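L544 (Acanthamoeba polyphaga mimivirus, PDB 4AMQ) is a virion-associated nucleotidyl transferase that probably transfers nucleotides with the help of divalent metal ions. Local coordinates at residues I38-I42 with F93-I99; D66-N72 with G211-R217. All blocks are in the same frame, centred on the assembly; numbering follows the deposited sequence.

In the fold
Helix 28-42 comes first in the chain, and its last turn, 38-42, is one half of interaction 1. Strand 66-72 follows; its partner comes much later in the chain. After helix 82-93, the loop 93-99 returns to the first helix, so interaction 1 closes a loop of 50 residues. Interaction 2 closes a longer one when strand 209-217 pairs with strand 66-72. The two loops cross, because their segments alternate along the chain. Both contacts belong to the nucleotidyltransferase domain. They also touch: Leu-39 packs on Ile-69, and Ile-42 on Phe-212. Helix 28-42 thus ties the magnesium loop to the strand pair that carries the manganese ions.

Interaction 1: residues I38-I42 with F93-I99; sequences ILPKI and FTNDNQI. With MG (magnesium ion), chain D.
The carbonyl O of Phe-93 is gripped twice, while the ring of the same residue meets Lys-41 across the contact. Phe-93 O lies 2.6 Å from the magnesium ion and accepts Asp-96 N at 2.9 Å. The ring turns its edge to the end of helix 28-42: CZ is 3.3 Å from Lys-41 O, near the ring plane. Lys-41 CG lies at the same edge. Ile-99 CG2 sits over the centre of one ring face, 3.8 Å above the plane. CG1 of Ile-99 points away from its own carbonyl carbon (chi1 -61°), and its CD1 reaches Ile-42 CG2 at 3.7 Å. The Lys-41 chain bends twice and runs aslant past Ile-99, with CE near its CD1. Lys-41 NZ stays 4.1 Å from Asp-96 OD2, too far for a salt bridge. The other oxygen, Asp-96 OD1, accepts from Gln-98 N, met from above the carboxylate plane, in an Asx turn. The extended Gln-98 sets its amide beside Ile-38 CD1, and NE2 bonds to Lys-204 O and Tyr-33 OH. Asp-96 O, Ile-99 O and two waters join Phe-93 O around magnesium. The contact is therefore mainly apolar, with charge attraction only at long range, while backbone oxygens bind the ion.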
loop_
_atom_site.group_PDB
_atom_site.type_symbol
_atom_site.label_atom_id
_atom_site.label_comp_id
_atom_site.label_asym_id
_atom_site.label_seq_id
_atom_site.Cartn_x
_atom_site.Cartn_y
_atom_site.Cartn_z
ATOM N N ILE A 38 12.415 14.880 -6.116
ATOM C CA ILE A 38 11.075 14.522 -5.661
ATOM C C ILE A 38 10.787 14.983 -4.232
ATOM O O ILE A 38 9.883 15.786 -4.007
ATOM C CB ILE A 38 10.815 13.007 -5.777
ATOM C CG1 ILE A 38 11.051 12.537 -7.212
ATOM C CG2 ILE A 38 9.394 12.681 -5.345
ATOM C CD1 ILE A 38 10.202 13.264 -8.225
ATOM N N LEU A 39 11.561 14.479 -3.274
ATOM C CA LEU A 39 11.308 14.746 -1.857
ATOM C C LEU A 39 11.182 16.230 -1.477
ATOM O O LEU A 39 10.304 16.594 -0.695
ATOM C CB LEU A 39 12.356 14.056 -0.975
ATOM C CG LEU A 39 12.389 12.526 -1.039
ATOM C CD1 LEU A 39 13.258 11.972 0.072
ATOM C CD2 LEU A 39 10.985 11.955 -0.952
ATOM N N PRO A 40 12.059 17.092 -2.020
ATOM C CA PRO A 40 11.957 18.508 -1.652
ATOM C C PRO A 40 10.610 19.092 -2.058
ATOM O O PRO A 40 10.205 20.142 -1.565
ATOM C CB PRO A 40 13.078 19.161 -2.466
ATOM C CG PRO A 40 14.050 18.060 -2.721
ATOM C CD PRO A 40 13.206 16.836 -2.908
ATOM N N LYS A 41 9.918 18.401 -2.956
ATOM C CA LYS A 41 8.655 18.897 -3.475
ATOM C C LYS A 41 7.451 18.376 -2.686
ATOM O O LYS A 41 6.445 19.072 -2.548
ATOM C CB LYS A 41 8.525 18.532 -4.954
ATOM C CG LYS A 41 7.445 19.293 -5.692
ATOM C CD LYS A 41 7.974 19.830 -7.011
ATOM C CE LYS A 41 8.620 18.732 -7.835
ATOM N NZ LYS A 41 9.123 19.253 -9.138
ATOM N N ILE A 42 7.560 17.161 -2.156
ATOM C CA ILE A 42 6.418 16.515 -1.514
ATOM C C ILE A 42 6.479 16.503 0.011
ATOM O O ILE A 42 5.464 16.264 0.671
ATOM C CB ILE A 42 6.220 15.065 -2.021
ATOM C CG1 ILE A 42 7.351 14.161 -1.523
ATOM C CG2 ILE A 42 6.125 15.040 -3.535
ATOM C CD1 ILE A 42 7.188 12.700 -1.914
ATOM N N PHE A 93 0.721 21.221 -6.701
ATOM C CA PHE A 93 0.678 19.995 -7.495
ATOM C C PHE A 93 -0.387 20.030 -8.587
ATOM O O PHE A 93 -0.412 19.166 -9.458
ATOM C CB PHE A 93 0.440 18.778 -6.595
ATOM C CG PHE A 93 1.541 18.529 -5.615
ATOM C CD1 PHE A 93 2.861 18.752 -5.965
ATOM C CD2 PHE A 93 1.257 18.081 -4.338
ATOM C CE1 PHE A 93 3.879 18.526 -5.060
ATOM C CE2 PHE A 93 2.269 17.856 -3.431
ATOM C CZ PHE A 93 3.581 18.078 -3.793
ATOM N N THR A 94 -1.263 21.025 -8.539
ATOM C CA THR A 94 -2.401 21.071 -9.453
ATOM C C THR A 94 -1.993 21.002 -10.931
ATOM O O THR A 94 -2.687 20.397 -11.747
ATOM C CB THR A 94 -3.267 22.315 -9.196
ATOM O OG1 THR A 94 -3.617 22.366 -7.808
ATOM C CG2 THR A 94 -4.538 22.272 -10.040
ATOM N N ASN A 95 -0.866 21.618 -11.268
ATOM C CA ASN A 95 -0.366 21.594 -12.637
ATOM C C ASN A 95 0.897 20.750 -12.775
ATOM O O ASN A 95 1.712 20.983 -13.664
ATOM C CB ASN A 95 -0.102 23.014 -13.139
ATOM C CG ASN A 95 -1.344 23.879 -13.111
ATOM O OD1 ASN A 95 -1.371 24.926 -12.465
ATOM N ND2 ASN A 95 -2.386 23.444 -13.812
ATOM N N ASP A 96 1.056 19.773 -11.887
ATOM C CA ASP A 96 2.202 18.877 -11.942
ATOM C C ASP A 96 1.731 17.460 -12.257
ATOM O O ASP A 96 1.221 16.762 -11.384
ATOM C CB ASP A 96 2.960 18.899 -10.612
ATOM C CG ASP A 96 4.339 18.276 -10.711
ATOM O OD1 ASP A 96 4.591 17.531 -11.682
ATOM O OD2 ASP A 96 5.175 18.531 -9.816
ATOM N N ASN A 97 1.905 17.036 -13.505
ATOM C CA ASN A 97 1.396 15.738 -13.936
ATOM C C ASN A 97 2.142 14.552 -13.325
ATOM O O ASN A 97 1.661 13.423 -13.358
ATOM C CB ASN A 97 1.407 15.636 -15.461
ATOM C CG ASN A 97 0.695 14.394 -15.968
ATOM O OD1 ASN A 97 1.325 13.471 -16.483
ATOM N ND2 ASN A 97 -0.624 14.364 -15.815
ATOM N N GLN A 98 3.320 14.815 -12.773
ATOM C CA GLN A 98 4.158 13.757 -12.219
ATOM C C GLN A 98 3.738 13.360 -10.800
ATOM O O GLN A 98 3.930 12.220 -10.379
ATOM C CB GLN A 98 5.623 14.199 -12.225
ATOM C CG GLN A 98 6.586 13.177 -11.639
ATOM C CD GLN A 98 8.008 13.692 -11.572
ATOM O OE1 GLN A 98 8.252 14.817 -11.138
ATOM N NE2 GLN A 98 8.956 12.871 -12.004
ATOM N N ILE A 99 3.158 14.304 -10.069
ATOM C CA ILE A 99 2.853 14.096 -8.659
ATOM C C ILE A 99 1.383 14.296 -8.340
ATOM O O ILE A 99 0.810 15.335 -8.642
ATOM C CB ILE A 99 3.651 15.060 -7.766
ATOM C CG1 ILE A 99 5.154 14.837 -7.945
ATOM C CG2 ILE A 99 3.242 14.894 -6.306
ATOM C CD1 ILE A 99 6.003 15.783 -7.122
HETATM MG MG MG D . -0.873 16.625 -9.874
HETATM O O HOH W 1 -1.210 14.916 -11.598
HETATM O O HOH W 2 -2.953 16.963 -8.421
#

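Interaction 2: residues D66-N72 with G211-R217; sequences DIDIVNN and GFDIAVR. With MN (manganese (II) ion), chain C; MN (manganese (II) ion), chain B.
Asp-68 and Asp-213 both turn CG away from their own carbonyl carbons (chi1 -62° and -66°), whereas Asp-66 holds CG between its N and its carbonyl carbon (66°). These torsions bring three carboxylates to one manganese ion (chain C). Asp-66 OD2 binds it at 2.2 Å, Asp-68 OD1 at 2.3 Å and Asp-213 OD2 at 2.6 Å, with one water. Asp-66 and Asp-68 bridge to the second manganese (chain B), which Asp-66 OD1 binds at 2.4 Å and Asp-68 OD2 at 2.6 Å. Asp-66 OD2 and a water also bind it. The metals probably offset the repulsion between the acids. Underneath, the strands are parallel and in register. Six backbone bonds join them, from Ile-67 N to Gly-211 O through to Arg-217 N on Asn-71 O. On the other sheet face, Ile-67 lies over one face of the Phe-212 ring. Its CB makes the CH-pi contact, and CD1 is offset toward the rim. Ile-34 and Ile-38 also touch this ring. At the far end Arg-217 NE gives a nearly straight bond of 2.9 Å to Asn-72 OD1, in the guanidinium plane. A DxD pair with a third aspartate on the adjacent strand, holding two metals, is consistent with a polymerase beta-type nucleotidyltransferase site.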
loop_
_atom_site.group_PDB
_atom_site.type_symbol
_atom_site.label_atom_id
_atom_site.label_comp_id
_atom_site.label_asym_id
_atom_site.label_seq_id
_atom_site.Cartn_x
_atom_site.Cartn_y
_atom_site.Cartn_z
ATOM N N ASP A 66 7.754 0.851 -3.185
ATOM C CA ASP A 66 7.265 2.157 -2.781
ATOM C C ASP A 66 8.267 2.840 -1.859
ATOM O O ASP A 66 9.287 2.255 -1.492
ATOM C CB ASP A 66 5.914 2.024 -2.080
ATOM C CG ASP A 66 6.015 1.276 -0.766
ATOM O OD1 ASP A 66 6.601 0.175 -0.745
ATOM O OD2 ASP A 66 5.520 1.796 0.252
ATOM N N ILE A 67 7.975 4.081 -1.488
ATOM C CA ILE A 67 8.823 4.815 -0.556
ATOM C C ILE A 67 8.030 5.228 0.682
ATOM O O ILE A 67 6.974 5.851 0.573
ATOM C CB ILE A 67 9.467 6.062 -1.211
ATOM C CG1 ILE A 67 10.537 5.656 -2.231
ATOM C CG2 ILE A 67 10.086 6.964 -0.152
ATOM C CD1 ILE A 67 9.990 5.091 -3.527
ATOM N N ASP A 68 8.542 4.851 1.852
ATOM C CA ASP A 68 7.942 5.215 3.131
ATOM C C ASP A 68 8.851 6.201 3.850
ATOM O O ASP A 68 10.051 5.953 4.005
ATOM C CB ASP A 68 7.749 3.976 4.014
ATOM C CG ASP A 68 6.799 2.965 3.402
ATOM O OD1 ASP A 68 5.904 3.378 2.635
ATOM O OD2 ASP A 68 6.950 1.757 3.687
ATOM N N ILE A 69 8.285 7.318 4.291
ATOM C CA ILE A 69 9.078 8.332 4.977
ATOM C C ILE A 69 8.372 8.919 6.191
ATOM O O ILE A 69 7.160 9.159 6.160
ATOM C CB ILE A 69 9.482 9.468 4.013
ATOM C CG1 ILE A 69 10.463 8.937 2.971
ATOM C CG2 ILE A 69 10.102 10.632 4.762
ATOM C CD1 ILE A 69 11.064 10.003 2.102
ATOM N N VAL A 70 9.135 9.130 7.263
ATOM C CA VAL A 70 8.642 9.857 8.424
ATOM C C VAL A 70 9.184 11.285 8.372
ATOM O O VAL A 70 10.393 11.496 8.280
ATOM C CB VAL A 70 9.053 9.174 9.749
ATOM C CG1 VAL A 70 8.744 10.075 10.945
ATOM C CG2 VAL A 70 8.352 7.832 9.895
ATOM N N ASN A 71 8.283 12.257 8.406
ATOM C CA ASN A 71 8.663 13.664 8.420
ATOM C C ASN A 71 8.354 14.246 9.798
ATOM O O ASN A 71 7.190 14.361 10.186
ATOM C CB ASN A 71 7.903 14.431 7.333
ATOM C CG ASN A 71 8.639 15.677 6.860
ATOM O OD1 ASN A 71 9.838 15.842 7.104
ATOM N ND2 ASN A 71 7.924 16.555 6.168
ATOM N N ASN A 72 9.397 14.581 10.552
ATOM C CA ASN A 72 9.218 15.184 11.870
ATOM C C ASN A 72 9.280 16.703 11.754
ATOM O O ASN A 72 10.355 17.277 11.600
ATOM C CB ASN A 72 10.268 14.655 12.853
ATOM C CG ASN A 72 10.079 13.177 13.167
ATOM O OD1 ASN A 72 8.971 12.732 13.463
ATOM N ND2 ASN A 72 11.162 12.411 13.094
ATOM N N GLY A 211 4.198 4.688 -5.244
ATOM C CA GLY A 211 3.635 5.207 -4.014
ATOM C C GLY A 211 4.685 5.840 -3.118
ATOM O O GLY A 211 5.754 5.278 -2.901
ATOM N N PHE A 212 4.380 7.033 -2.623
ATOM C CA PHE A 212 5.190 7.685 -1.606
ATOM C C PHE A 212 4.285 7.954 -0.412
ATOM O O PHE A 212 3.356 8.757 -0.504
ATOM C CB PHE A 212 5.765 9.008 -2.127
ATOM C CG PHE A 212 6.957 8.847 -3.034
ATOM C CD1 PHE A 212 6.810 8.355 -4.319
ATOM C CD2 PHE A 212 8.227 9.187 -2.596
ATOM C CE1 PHE A 212 7.910 8.206 -5.153
ATOM C CE2 PHE A 212 9.330 9.042 -3.425
ATOM C CZ PHE A 212 9.170 8.553 -4.704
ATOM N N ASP A 213 4.541 7.268 0.697
ATOM C CA ASP A 213 3.789 7.498 1.925
ATOM C C ASP A 213 4.614 8.319 2.914
ATOM O O ASP A 213 5.667 7.871 3.378
ATOM C CB ASP A 213 3.359 6.170 2.560
ATOM C CG ASP A 213 2.362 5.401 1.701
ATOM O OD1 ASP A 213 1.579 6.039 0.965
ATOM O OD2 ASP A 213 2.361 4.154 1.767
ATOM N N ILE A 214 4.133 9.518 3.231
ATOM C CA ILE A 214 4.832 10.410 4.153
ATOM C C ILE A 214 4.062 10.597 5.457
ATOM O O ILE A 214 3.026 11.263 5.484
ATOM C CB ILE A 214 5.060 11.806 3.538
ATOM C CG1 ILE A 214 5.561 11.695 2.095
ATOM C CG2 ILE A 214 6.019 12.618 4.409
ATOM C CD1 ILE A 214 6.814 10.858 1.940
ATOM N N ALA A 215 4.577 10.012 6.533
ATOM C CA ALA A 215 3.993 10.181 7.860
ATOM C C ALA A 215 4.469 11.494 8.465
ATOM O O ALA A 215 5.641 11.643 8.806
ATOM C CB ALA A 215 4.369 9.020 8.756
ATOM N N VAL A 216 3.557 12.448 8.592
ATOM C CA VAL A 216 3.906 13.766 9.097
ATOM C C VAL A 216 3.537 13.908 10.573
ATOM O O VAL A 216 2.361 13.974 10.926
ATOM C CB VAL A 216 3.220 14.871 8.280
ATOM C CG1 VAL A 216 3.585 16.240 8.827
ATOM C CG2 VAL A 216 3.606 14.754 6.808
ATOM N N ARG A 217 4.554 13.942 11.430
ATOM C CA ARG A 217 4.348 14.138 12.860
ATOM C C ARG A 217 4.475 15.615 13.204
ATOM O O ARG A 217 5.564 16.183 13.140
ATOM C CB ARG A 217 5.364 13.331 13.673
ATOM C CG ARG A 217 4.986 13.171 15.141
ATOM C CD ARG A 217 6.203 12.878 16.006
ATOM N NE ARG A 217 7.073 11.865 15.414
ATOM C CZ ARG A 217 6.949 10.557 15.614
ATOM N NH1 ARG A 217 5.982 10.090 16.395
ATOM N NH2 ARG A 217 7.792 9.714 15.032
HETATM MN MN MN C . 4.064 2.245 1.835
HETATM MN MN MN B . 7.146 0.244 1.571
HETATM O O HOH W 3 6.921 -1.964 1.167
HETATM O O HOH W 4 2.107 0.819 0.998
#